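Local atomic coordinates of VP1 (Polyomavirus HPyV6, PDB entry 4PCG), a protein that probably serves as the structural building block of the viral capsid, assembling as pentamers with jelly-roll subunits, and probably takes part in attachment to host cells. Residues M10-L15 against H268-R273; F86-E91 against T211-E216; G125-V130 against Q166-N171; G237-A242 against S256-F261. One frame throughout, in Å; residues are numbered along the deposited sequence. Where two conformers were deposited one is given.

Overall arrangement
Contacts 1, 2 and 4 belong to one antiparallel jelly-roll sheet system, whereas contact 3 joins a short strand of a separate three-stranded sheet to the loop that follows its neighbour. Strand 256-274 serves both contact 1 and contact 4, whose centres lie about 43 Å apart on opposite sides of the chain's centre. Contact 2 touches contact 1 through Glu89 and His268 and through Phe86. Contacts 1, 2 and 3 are all partly buried: contact 1 relies on arginines and a carboxylate, contact 2 on backbone bonds and aliphatic packing, and contact 3 adds an aspartate beside a glutamine. Contact 4, wholly buried, combines backbone pairing with methionine and valine and packs against neighbouring subunits, which contact 2 reaches more weakly.

Contact 1: residues M10-L15 against H268-R273; sequences METVPL and HFRQRR
Glu11 and Arg273 form a salt bridge in which one carboxylate oxygen, OE2, takes both approaching nitrogens. Arg273 NH2 lies 3.0 Å from Glu11 OE2, and the accompanying bond from NE is weak. The carboxylate and guanidinium planes are 52° apart, and NH2 comes from above the carboxylate plane. Glu11 reaches this position by a bend at chi2 (-86°), which swings the carboxylate back to the arginine although its CB points away from the partner strand.

Arg272 folds differently: CG is anti to the backbone N (chi1 177°), and bends at chi2 and chi3 bring the guanidinium across the neighbouring strand. Its NH1 donates to Met10 O at 2.8 Å, nearly straight and within the guanidinium plane, while Thr12 CG2 sits over the centre of one face, 3.5 Å from Arg272 CZ. Val13 CG2 packs on Gln271 CB at 3.6 Å. Backbone bonds join Met10, Glu11 and Val13 to Arg273 and Gln271, and a water bridges Val13 O and Gln271 N.

Glu84 pairs with both Arg270 and Arg272. Backbone pairing reinforced by charge binds the N-terminal strand to strand 256-274, and the threonine methyl, the in-plane carbonyl and Glu84 would limit rotation of the Arg272 guanidinium.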
loop_
_atom_site.group_PDB
_atom_site.type_symbol
_atom_site.label_atom_id
_atom_site.label_comp_id
_atom_site.label_asym_id
_atom_site.label_seq_id
_atom_site.Cartn_x
_atom_site.Cartn_y
_atom_site.Cartn_z
ATOM N N MET B 10 8.121 40.282 -5.278
ATOM C CA MET B 10 7.432 40.930 -6.388
ATOM C C MET B 10 7.297 39.932 -7.548
ATOM O O MET B 10 7.138 38.738 -7.321
ATOM C CB MET B 10 8.174 42.221 -6.793
ATOM C CG MET B 10 8.588 43.083 -5.604
ATOM S SD MET B 10 9.469 44.612 -6.004
ATOM C CE MET B 10 8.372 45.392 -7.187
ATOM N N GLU B 11 7.367 40.403 -8.788
ATOM C CA GLU B 11 7.110 39.537 -9.943
ATOM C C GLU B 11 8.322 38.737 -10.402
ATOM O O GLU B 11 9.469 39.124 -10.192
ATOM C CB GLU B 11 6.540 40.364 -11.118
ATOM C CG GLU B 11 7.542 41.271 -11.822
ATOM C CD GLU B 11 7.704 42.641 -11.181
ATOM O OE1 GLU B 11 7.313 42.830 -10.007
ATOM O OE2 GLU B 11 8.230 43.547 -11.867
ATOM N N THR B 12 8.053 37.618 -11.057
ATOM C CA THR B 12 9.105 36.858 -11.726
ATOM C C THR B 12 9.584 37.648 -12.942
ATOM O O THR B 12 8.849 38.452 -13.482
ATOM C CB THR B 12 8.606 35.480 -12.182
ATOM O OG1 THR B 12 7.504 35.636 -13.079
ATOM C CG2 THR B 12 8.181 34.632 -10.974
ATOM N N VAL B 13 10.829 37.421 -13.339
ATOM C CA VAL B 13 11.423 38.040 -14.503
ATOM C C VAL B 13 11.019 37.182 -15.685
ATOM O O VAL B 13 11.076 35.957 -15.605
ATOM C CB VAL B 13 12.964 38.070 -14.396
ATOM C CG1 VAL B 13 13.601 38.614 -15.665
ATOM C CG2 VAL B 13 13.392 38.885 -13.184
ATOM N N PRO B 14 10.604 37.813 -16.793
ATOM C CA PRO B 14 10.232 37.012 -17.959
ATOM C C PRO B 14 11.294 35.963 -18.315
ATOM O O PRO B 14 12.499 36.259 -18.317
ATOM C CB PRO B 14 10.091 38.053 -19.068
ATOM C CG PRO B 14 9.720 39.316 -18.364
ATOM C CD PRO B 14 10.249 39.234 -16.960
ATOM N N LEU B 15 10.829 34.751 -18.593
ATOM C CA LEU B 15 11.690 33.629 -18.907
ATOM C C LEU B 15 12.434 33.886 -20.208
ATOM O O LEU B 15 11.866 34.401 -21.170
ATOM C CB LEU B 15 10.880 32.331 -19.006
ATOM C CG LEU B 15 10.169 31.839 -17.734
ATOM C CD1 LEU B 15 9.477 30.494 -17.950
ATOM C CD2 LEU B 15 11.148 31.721 -16.570
ATOM N N HIS B 268 15.487 23.510 -10.902
ATOM C CA HIS B 268 15.231 24.478 -11.930
ATOM C C HIS B 268 14.946 25.831 -11.329
ATOM O O HIS B 268 14.183 25.927 -10.372
ATOM C CB HIS B 268 14.035 24.032 -12.778
ATOM C CG HIS B 268 14.260 22.737 -13.489
ATOM N ND1 HIS B 268 14.789 22.674 -14.760
ATOM C CD2 HIS B 268 14.057 21.454 -13.098
ATOM C CE1 HIS B 268 14.882 21.407 -15.133
ATOM N NE2 HIS B 268 14.425 20.648 -14.152
ATOM N N PHE B 269 15.583 26.842 -11.901
ATOM C CA PHE B 269 15.506 28.238 -11.440
ATOM C C PHE B 269 14.980 29.204 -12.479
ATOM O O PHE B 269 15.196 29.061 -13.702
ATOM C CB PHE B 269 16.887 28.761 -10.980
ATOM C CG PHE B 269 17.549 27.936 -9.928
ATOM C CD1 PHE B 269 18.261 26.802 -10.276
ATOM C CD2 PHE B 269 17.506 28.314 -8.585
ATOM C CE1 PHE B 269 18.903 26.040 -9.311
ATOM C CE2 PHE B 269 18.145 27.548 -7.619
ATOM C CZ PHE B 269 18.852 26.421 -7.981
ATOM N N ARG B 270 14.325 30.241 -11.962
ATOM C CA ARG B 270 14.000 31.432 -12.681
ATOM C C ARG B 270 14.463 32.616 -11.827
ATOM O O ARG B 270 15.001 32.417 -10.725
ATOM C CB ARG B 270 12.490 31.495 -12.929
ATOM C CG ARG B 270 11.661 31.580 -11.649
ATOM C CD ARG B 270 10.196 31.304 -11.966
ATOM N NE ARG B 270 9.400 31.283 -10.748
ATOM C CZ ARG B 270 8.289 30.576 -10.573
ATOM N NH1 ARG B 270 7.787 29.834 -11.558
ATOM N NH2 ARG B 270 7.665 30.618 -9.397
ATOM N N GLN B 271 14.249 33.835 -12.303
ATOM C CA GLN B 271 14.620 35.004 -11.505
ATOM C C GLN B 271 13.383 35.663 -10.925
ATOM O O GLN B 271 12.353 35.746 -11.586
ATOM C CB GLN B 271 15.423 35.998 -12.324
ATOM C CG GLN B 271 16.735 35.409 -12.789
ATOM C CD GLN B 271 17.572 36.359 -13.596
ATOM O OE1 GLN B 271 17.120 37.441 -14.009
ATOM N NE2 GLN B 271 18.811 35.954 -13.856
ATOM N N ARG B 272 13.515 36.119 -9.688
ATOM C CA ARG B 272 12.449 36.792 -8.957
ATOM C C ARG B 272 12.946 38.151 -8.463
ATOM O O ARG B 272 14.042 38.251 -7.889
ATOM C CB ARG B 272 12.027 35.932 -7.771
ATOM C CG ARG B 272 10.965 36.549 -6.864
ATOM C CD ARG B 272 9.578 36.567 -7.501
ATOM N NE ARG B 272 8.978 35.232 -7.504
ATOM C CZ ARG B 272 7.674 34.963 -7.557
ATOM N NH1 ARG B 272 6.758 35.930 -7.569
ATOM N NH2 ARG B 272 7.280 33.702 -7.557
ATOM N N ARG B 273 12.141 39.193 -8.692
ATOM C CA ARG B 273 12.398 40.491 -8.109
ATOM C C ARG B 273 11.864 40.558 -6.674
ATOM O O ARG B 273 10.736 40.170 -6.407
ATOM C CB ARG B 273 11.757 41.580 -8.994
ATOM C CG ARG B 273 12.071 43.020 -8.591
ATOM C CD ARG B 273 11.825 44.006 -9.735
ATOM N NE ARG B 273 11.085 43.392 -10.847
ATOM C CZ ARG B 273 11.577 43.120 -12.064
ATOM N NH1 ARG B 273 12.835 43.432 -12.386
ATOM N NH2 ARG B 273 10.793 42.542 -12.988
HETATM O O HOH W 1 13.164 34.345 -14.861
#

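Contact 2: residues F86-E91 against T211-E216; sequences FRVETE and TPLVDE
Val88 and Leu213 meet obliquely on the buried side of this strand pair, with Val88 CG1 3.8 Å from Leu213 CD2. The leucine lies along the neighbouring backbone as well: its CD1 is 3.9 Å from Arg87 C. In Val88, CG1 sits between the backbone N and the carbonyl carbon (chi1 59°), which turns this methyl toward both Leu213 and the Thr211 carbonyl. Phe86 takes part through CB, which touches Val214 CG1 at 3.9 Å and also Arg270 CZ, while ring atom CE1 rests on Phe269 C.

Arg87 leaves by the opposite face from Val88, together with Pro212. Its CB rests 3.5 Å from Thr211 O, but the extended chain carries the guanidinium away to Thr210 OG1, with a weak salt bridge to Glu89.

The backbones are joined by three hydrogen bonds. Val88 and Thr211 exchange two of them, and Leu213 N donates to Phe86 O at 2.9 Å from well above the carbonyl plane, as the second strand gives way to loop. Arg87 and Pro212 make the non-hydrogen-bonded pair between. This is antiparallel pairing of strands 79-93 and 211-222, the former also paired with 256-274, within the jelly-roll of polyomavirus VP1.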
loop_
_atom_site.group_PDB
_atom_site.type_symbol
_atom_site.label_atom_id
_atom_site.label_comp_id
_atom_site.label_asym_id
_atom_site.label_seq_id
_atom_site.Cartn_x
_atom_site.Cartn_y
_atom_site.Cartn_z
ATOM N N PHE B 86 12.006 26.693 -8.474
ATOM C CA PHE B 86 10.548 26.497 -8.519
ATOM C C PHE B 86 10.107 25.055 -8.707
ATOM O O PHE B 86 8.919 24.765 -8.504
ATOM C CB PHE B 86 9.868 27.410 -9.569
ATOM C CG PHE B 86 10.298 27.134 -10.999
ATOM C CD1 PHE B 86 11.426 27.736 -11.528
ATOM C CD2 PHE B 86 9.594 26.252 -11.791
ATOM C CE1 PHE B 86 11.842 27.470 -12.829
ATOM C CE2 PHE B 86 10.008 25.959 -13.094
ATOM C CZ PHE B 86 11.130 26.579 -13.618
ATOM N N ARG B 87 11.023 24.168 -9.108
ATOM C CA ARG B 87 10.764 22.735 -9.155
ATOM C C ARG B 87 12.056 21.943 -9.122
ATOM O O ARG B 87 13.127 22.479 -9.385
ATOM C CB ARG B 87 9.922 22.321 -10.368
ATOM C CG ARG B 87 10.635 22.397 -11.693
ATOM C CD ARG B 87 9.640 22.156 -12.830
ATOM N NE ARG B 87 10.309 22.156 -14.126
ATOM C CZ ARG B 87 10.990 21.121 -14.628
ATOM N NH1 ARG B 87 11.104 19.984 -13.955
ATOM N NH2 ARG B 87 11.581 21.222 -15.814
ATOM N N VAL B 88 11.929 20.678 -8.750
ATOM C CA VAL B 88 13.073 19.797 -8.585
ATOM C C VAL B 88 12.702 18.388 -9.035
ATOM O O VAL B 88 11.575 17.908 -8.809
ATOM C CB VAL B 88 13.589 19.775 -7.131
ATOM C CG1 VAL B 88 12.513 19.315 -6.158
ATOM C CG2 VAL B 88 14.843 18.906 -7.024
ATOM N N GLU B 89 13.645 17.753 -9.725
ATOM C CA GLU B 89 13.561 16.320 -9.986
ATOM C C GLU B 89 14.568 15.695 -9.047
ATOM O O GLU B 89 15.707 16.151 -8.982
ATOM C CB GLU B 89 13.986 15.999 -11.422
ATOM C CG GLU B 89 13.191 16.727 -12.492
ATOM C CD GLU B 89 13.959 16.911 -13.797
ATOM O OE1 GLU B 89 14.742 16.024 -14.261
ATOM O OE2 GLU B 89 13.743 17.965 -14.388
ATOM N N THR B 90 14.158 14.690 -8.278
ATOM C CA THR B 90 15.113 14.017 -7.415
ATOM C C THR B 90 14.811 12.525 -7.445
ATOM O O THR B 90 13.648 12.117 -7.456
ATOM C CB THR B 90 15.155 14.612 -5.982
ATOM O OG1 THR B 90 16.141 13.933 -5.188
ATOM C CG2 THR B 90 13.818 14.517 -5.260
ATOM N N GLU B 91 15.864 11.725 -7.484
ATOM C CA GLU B 91 15.733 10.281 -7.718
ATOM C C GLU B 91 16.874 9.563 -7.035
ATOM O O GLU B 91 17.995 10.082 -6.981
ATOM C CB GLU B 91 15.820 9.994 -9.220
ATOM C CG GLU B 91 14.778 10.716 -10.095
ATOM C CD GLU B 91 13.361 10.201 -9.917
ATOM O OE1 GLU B 91 13.180 9.057 -9.449
ATOM O OE2 GLU B 91 12.401 10.913 -10.295
ATOM N N THR B 211 8.816 17.653 -8.960
ATOM C CA THR B 211 8.120 18.091 -7.754
ATOM C C THR B 211 8.139 19.614 -7.687
ATOM O O THR B 211 9.208 20.198 -7.691
ATOM C CB THR B 211 8.846 17.539 -6.530
ATOM O OG1 THR B 211 8.721 16.117 -6.527
ATOM C CG2 THR B 211 8.259 18.098 -5.233
ATOM N N PRO B 212 6.969 20.255 -7.611
ATOM C CA PRO B 212 7.006 21.728 -7.501
ATOM C C PRO B 212 7.516 22.197 -6.131
ATOM O O PRO B 212 7.361 21.504 -5.129
ATOM C CB PRO B 212 5.562 22.154 -7.734
ATOM C CG PRO B 212 4.740 20.914 -7.754
ATOM C CD PRO B 212 5.599 19.707 -7.654
ATOM N N LEU B 213 8.172 23.349 -6.114
ATOM C CA LEU B 213 8.712 23.927 -4.883
ATOM C C LEU B 213 7.973 25.211 -4.510
ATOM O O LEU B 213 8.339 25.910 -3.570
ATOM C CB LEU B 213 10.204 24.206 -5.041
ATOM C CG LEU B 213 11.125 23.012 -5.262
ATOM C CD1 LEU B 213 12.534 23.489 -5.565
ATOM C CD2 LEU B 213 11.112 22.105 -4.039
ATOM N N VAL B 214 6.946 25.549 -5.267
ATOM C CA VAL B 214 6.227 26.794 -5.019
ATOM C C VAL B 214 5.194 26.638 -3.897
ATOM O O VAL B 214 4.602 25.577 -3.736
ATOM C CB VAL B 214 5.593 27.374 -6.298
ATOM C CG1 VAL B 214 6.681 27.740 -7.300
ATOM C CG2 VAL B 214 4.597 26.410 -6.932
ATOM N N ASP B 215 5.026 27.697 -3.112
ATOM C CA ASP B 215 4.005 27.772 -2.054
ATOM C C ASP B 215 2.640 28.203 -2.634
ATOM O O ASP B 215 2.486 28.297 -3.864
ATOM C CB ASP B 215 4.502 28.677 -0.889
ATOM C CG ASP B 215 4.625 30.164 -1.262
ATOM O OD1 ASP B 215 4.041 30.617 -2.266
ATOM O OD2 ASP B 215 5.308 30.908 -0.521
ATOM N N GLU B 216 1.661 28.479 -1.757
ATOM C CA GLU B 216 0.310 28.910 -2.169
ATOM C C GLU B 216 0.287 30.229 -2.940
ATOM O O GLU B 216 -0.649 30.503 -3.658
ATOM C CB GLU B 216 -0.661 29.016 -0.962
ATOM C CG GLU B 216 -0.426 30.190 -0.006
ATOM C CD GLU B 216 -1.537 30.359 1.028
ATOM O OE1 GLU B 216 -1.502 31.332 1.810
ATOM O OE2 GLU B 216 -2.456 29.524 1.061
#

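Contact 3: residues G125-V130 against Q166-N171; sequences GSPLDV and QVTAAN
Gln166 and Asp129 run side by side because both set CG anti to the carbonyl carbon, with chi1 of -67° and -61°, and the glutamine chain continues extended to its amide. The two side chains point the same way, and their carboxylate and amide planes are only 6° apart. Asp129 OD1 therefore lies against the aliphatic part of the glutamine, 3.2 Å from Gln166 CG. At the far end of the chain, Gln166 NE2 makes a weak hydrogen bond to Pro127 O, at 3.4 Å.

Pro127 lies across the same glutamine. Its CB is 3.8 Å from Gln166 CB, and beyond it Pro127 CG meets the methyl of Thr168, with CG2 also 3.8 Å away. On the other side of the pairing, Val167 and Val130 cross at about a right angle: Val167 CG2 fits against both methyls of Val130, nearest to Val130 CG1 at 3.6 Å.

Between the two faces, Leu128 O accepts from Val167 N at 2.9 Å and meets Gln166 CA in a CA-H...O contact. A water accepts from Leu128 N and donates to Val167 O, extending the pairing where direct bonds end. Leu128 itself packs on Phe120, Ala122 and Thr231, anchoring the segment to the larger sheet, and Asn184 accepts from Asp129 N.

Asp129 and Gln166 form an antiparallel non-hydrogen-bonded pair at the margin of a small three-stranded sheet, in which strand 129-132 lies between 163-166 and 177-179. The sheet belongs to an elaboration between strands 117-124 and 187-194 of the jelly-roll.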
loop_
_atom_site.group_PDB
_atom_site.type_symbol
_atom_site.label_atom_id
_atom_site.label_comp_id
_atom_site.label_asym_id
_atom_site.label_seq_id
_atom_site.Cartn_x
_atom_site.Cartn_y
_atom_site.Cartn_z
ATOM N N GLY B 125 17.151 27.744 0.722
ATOM C CA GLY B 125 17.957 28.910 0.525
ATOM C C GLY B 125 18.954 29.119 1.655
ATOM O O GLY B 125 19.730 30.042 1.633
ATOM N N SER B 126 18.917 28.229 2.638
ATOM C CA SER B 126 19.869 28.261 3.738
ATOM C C SER B 126 19.900 26.830 4.304
ATOM O O SER B 126 19.100 25.988 3.912
ATOM C CB SER B 126 19.469 29.298 4.784
ATOM O OG SER B 126 18.225 28.990 5.314
ATOM N N PRO B 127 20.850 26.538 5.199
ATOM C CA PRO B 127 20.921 25.155 5.697
ATOM C C PRO B 127 19.647 24.641 6.372
ATOM O O PRO B 127 18.875 25.404 6.951
ATOM C CB PRO B 127 22.042 25.222 6.734
ATOM C CG PRO B 127 22.865 26.400 6.378
ATOM C CD PRO B 127 21.898 27.397 5.779
ATOM N N LEU B 128 19.472 23.326 6.335
ATOM C CA LEU B 128 18.342 22.650 6.933
ATOM C C LEU B 128 18.351 22.848 8.443
ATOM O O LEU B 128 19.357 22.544 9.098
ATOM C CB LEU B 128 18.418 21.149 6.630
ATOM C CG LEU B 128 17.272 20.287 7.167
ATOM C CD1 LEU B 128 15.962 20.606 6.455
ATOM C CD2 LEU B 128 17.612 18.818 7.062
ATOM N N ASP B 129 17.244 23.331 8.985
ATOM C CA ASP B 129 17.064 23.429 10.432
ATOM C C ASP B 129 16.649 22.059 10.968
ATOM O O ASP B 129 15.740 21.395 10.394
ATOM C CB ASP B 129 15.995 24.449 10.766
ATOM C CG ASP B 129 16.341 25.845 10.281
ATOM O OD1 ASP B 129 17.316 26.412 10.825
ATOM O OD2 ASP B 129 15.602 26.398 9.412
ATOM N N VAL B 130 17.333 21.616 12.023
ATOM C CA VAL B 130 17.042 20.292 12.627
ATOM C C VAL B 130 16.898 20.370 14.155
ATOM O O VAL B 130 17.360 21.328 14.795
ATOM C CB VAL B 130 18.110 19.235 12.280
ATOM C CG1 VAL B 130 17.978 18.771 10.826
ATOM C CG2 VAL B 130 19.518 19.743 12.573
ATOM N N GLN B 166 21.455 23.890 12.634
ATOM C CA GLN B 166 21.391 23.640 11.207
ATOM C C GLN B 166 22.439 22.620 10.758
ATOM O O GLN B 166 23.548 22.512 11.347
ATOM C CB GLN B 166 21.611 24.969 10.476
ATOM C CG GLN B 166 20.478 25.963 10.706
ATOM C CD GLN B 166 20.750 27.346 10.143
ATOM O OE1 GLN B 166 21.641 28.033 10.610
ATOM N NE2 GLN B 166 20.011 27.729 9.095
ATOM N N VAL B 167 22.087 21.881 9.718
ATOM C CA VAL B 167 22.985 20.923 9.102
ATOM C C VAL B 167 23.999 21.637 8.195
ATOM O O VAL B 167 23.726 21.964 7.049
ATOM C CB VAL B 167 22.220 19.810 8.386
ATOM C CG1 VAL B 167 23.197 18.812 7.778
ATOM C CG2 VAL B 167 21.296 19.106 9.360
ATOM N N THR B 168 25.175 21.907 8.756
ATOM C CA THR B 168 26.206 22.649 8.081
ATOM C C THR B 168 27.500 21.856 7.974
ATOM O O THR B 168 28.516 22.390 7.563
ATOM C CB THR B 168 26.483 23.942 8.836
ATOM O OG1 THR B 168 26.902 23.634 10.167
ATOM C CG2 THR B 168 25.219 24.802 8.915
ATOM N N ALA B 169 27.470 20.588 8.367
ATOM C CA ALA B 169 28.682 19.762 8.348
ATOM C C ALA B 169 28.277 18.315 8.094
ATOM O O ALA B 169 27.103 18.023 7.980
ATOM C CB ALA B 169 29.436 19.900 9.663
ATOM N N ALA B 170 29.278 17.447 8.015
ATOM C CA ALA B 170 29.129 16.069 7.563
ATOM C C ALA B 170 28.751 15.111 8.693
ATOM O O ALA B 170 28.518 13.933 8.436
ATOM C CB ALA B 170 30.443 15.589 6.928
ATOM N N ASN B 171 28.635 15.588 9.920
ATOM C CA ASN B 171 28.525 14.669 11.057
ATOM C C ASN B 171 27.227 14.768 11.878
ATOM O O ASN B 171 27.257 14.646 13.094
ATOM C CB ASN B 171 29.770 14.802 11.931
ATOM C CG ASN B 171 29.898 16.158 12.580
ATOM O OD1 ASN B 171 29.323 17.162 12.096
ATOM N ND2 ASN B 171 30.614 16.204 13.696
HETATM O O HOH W 2 21.542 21.764 5.191
#

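Contact 4: residues G237-A242 against S256-F261; sequences GMVGYA and SVQAAF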
loop_
_atom_site.group_PDB
_atom_site.type_symbol
_atom_site.label_atom_id
_atom_site.label_comp_id
_atom_site.label_asym_id
_atom_site.label_seq_id
_atom_site.Cartn_x
_atom_site.Cartn_y
_atom_site.Cartn_z
ATOM N N GLY B 237 18.219 -0.089 4.752
ATOM C CA GLY B 237 18.148 -1.267 5.599
ATOM C C GLY B 237 19.537 -1.676 6.049
ATOM O O GLY B 237 20.478 -0.858 6.048
ATOM N N MET B 238 19.643 -2.924 6.443
ATOM C CA MET B 238 20.886 -3.560 6.872
ATOM C C MET B 238 21.277 -4.680 5.898
ATOM O O MET B 238 20.409 -5.269 5.242
ATOM C CB MET B 238 20.728 -4.204 8.264
ATOM C CG MET B 238 20.209 -3.311 9.393
ATOM S SD MET B 238 21.194 -1.832 9.765
ATOM C CE MET B 238 22.666 -2.551 10.476
ATOM N N VAL B 239 22.575 -4.992 5.876
ATOM C CA VAL B 239 23.136 -6.047 5.051
ATOM C C VAL B 239 24.272 -6.754 5.799
ATOM O O VAL B 239 24.796 -6.227 6.796
ATOM C CB VAL B 239 23.662 -5.481 3.711
ATOM C CG1 VAL B 239 22.530 -4.991 2.815
ATOM C CG2 VAL B 239 24.686 -4.362 3.934
ATOM N N GLY B 240 24.589 -7.967 5.351
ATOM C CA GLY B 240 25.770 -8.699 5.763
ATOM C C GLY B 240 26.904 -8.499 4.769
ATOM O O GLY B 240 26.891 -7.561 3.938
ATOM N N TYR B 241 27.881 -9.383 4.883
ATOM C CA TYR B 241 29.067 -9.435 4.025
ATOM C C TYR B 241 28.817 -10.444 2.897
ATOM O O TYR B 241 28.426 -11.599 3.138
ATOM C CB TYR B 241 30.276 -9.956 4.848
ATOM C CG TYR B 241 31.011 -8.963 5.745
ATOM C CD1 TYR B 241 30.551 -7.678 5.956
ATOM C CD2 TYR B 241 32.203 -9.345 6.400
ATOM C CE1 TYR B 241 31.249 -6.780 6.779
ATOM C CE2 TYR B 241 32.901 -8.455 7.218
ATOM C CZ TYR B 241 32.411 -7.167 7.397
ATOM O OH TYR B 241 33.068 -6.255 8.195
ATOM N N ALA B 242 29.133 -10.058 1.672
ATOM C CA ALA B 242 29.073 -11.009 0.546
ATOM C C ALA B 242 29.816 -12.319 0.812
ATOM O O ALA B 242 30.955 -12.301 1.283
ATOM C CB ALA B 242 29.597 -10.342 -0.718
ATOM N N SER B 256 25.761 -4.301 8.702
ATOM C CA SER B 256 26.065 -2.902 8.359
ATOM C C SER B 256 24.857 -2.210 7.765
ATOM O O SER B 256 24.006 -2.865 7.162
ATOM C CB SER B 256 27.201 -2.860 7.343
ATOM O OG SER B 256 28.336 -3.516 7.913
ATOM N N VAL B 257 24.793 -0.887 7.914
ATOM C CA VAL B 257 23.745 -0.106 7.301
ATOM C C VAL B 257 24.015 0.046 5.798
ATOM O O VAL B 257 25.135 0.324 5.411
ATOM C CB VAL B 257 23.650 1.295 7.918
ATOM C CG1 VAL B 257 22.656 2.152 7.153
ATOM C CG2 VAL B 257 23.276 1.201 9.390
ATOM N N GLN B 258 22.975 -0.155 4.980
ATOM C CA GLN B 258 23.006 0.037 3.533
ATOM C C GLN B 258 22.290 1.346 3.178
ATOM O O GLN B 258 21.112 1.523 3.512
ATOM C CB GLN B 258 22.273 -1.122 2.834
ATOM C CG GLN B 258 22.126 -0.951 1.334
ATOM C CD GLN B 258 23.409 -1.258 0.612
ATOM O OE1 GLN B 258 23.836 -2.401 0.595
ATOM N NE2 GLN B 258 24.027 -0.259 0.014
ATOM N N ALA B 259 23.006 2.235 2.494
ATOM C CA ALA B 259 22.436 3.452 1.943
ATOM C C ALA B 259 22.295 3.307 0.422
ATOM O O ALA B 259 22.878 2.417 -0.193
ATOM C CB ALA B 259 23.335 4.652 2.291
ATOM N N ALA B 260 21.519 4.195 -0.183
ATOM C CA ALA B 260 21.495 4.300 -1.630
ATOM C C ALA B 260 22.869 4.731 -2.149
ATOM O O ALA B 260 23.715 5.289 -1.409
ATOM C CB ALA B 260 20.396 5.285 -2.071
ATOM N N PHE B 261 23.135 4.470 -3.418
ATOM C CA PHE B 261 24.432 4.868 -3.994
ATOM C C PHE B 261 24.547 6.373 -4.217
ATOM O O PHE B 261 25.636 6.915 -4.334
ATOM C CB PHE B 261 24.707 4.149 -5.308
ATOM C CG PHE B 261 24.704 2.651 -5.208
ATOM C CD1 PHE B 261 25.320 2.000 -4.142
ATOM C CD2 PHE B 261 24.141 1.893 -6.195
ATOM C CE1 PHE B 261 25.340 0.618 -4.069
ATOM C CE2 PHE B 261 24.151 0.503 -6.145
ATOM C CZ PHE B 261 24.750 -0.147 -5.074
HETATM O O HOH W 3 28.096 -5.579 5.837
#
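Met238, in one of two modelled conformers, curls over the backbone of the partner strand, its CE 3.5 Å from Ser256 C. Bends at chi2 (-59°) and chi3 (-69°) fold the thioether back in this copy, so that SD touches Val257 CG2 and the side chains cross obliquely. Thr109 and Leu98 of a neighbouring subunit pack on Met238 and Val257 respectively.

On the other face of the sheet, Val239 and Gln258 also cross at a slant. Val239 CG1 lies 3.7 Å from Gln258 OE1 and close to the glutamine CB. The amide is held at both ends: Gln258 NE2 donates in plane to a lone pair of Ala259 O at 2.9 Å, while OE1 accepts from Arg43. This would fix the rotation of a buried polar group beside the valine methyls.

Val239 and Ser256 exchange two backbone hydrogen bonds, and Gln258 N donates to Gly237 O at 2.8 Å. Gly237 has a positive phi of 146°, a conformation in which a CB would run into the preceding carbonyl oxygen. Met238 and Val257 form the non-hydrogen-bonded pair between these bonds. The arrangement is a buried antiparallel pairing of strands 227-239 and 256-274 in the VP1 jelly-roll, beside a subunit interface of the pentamer.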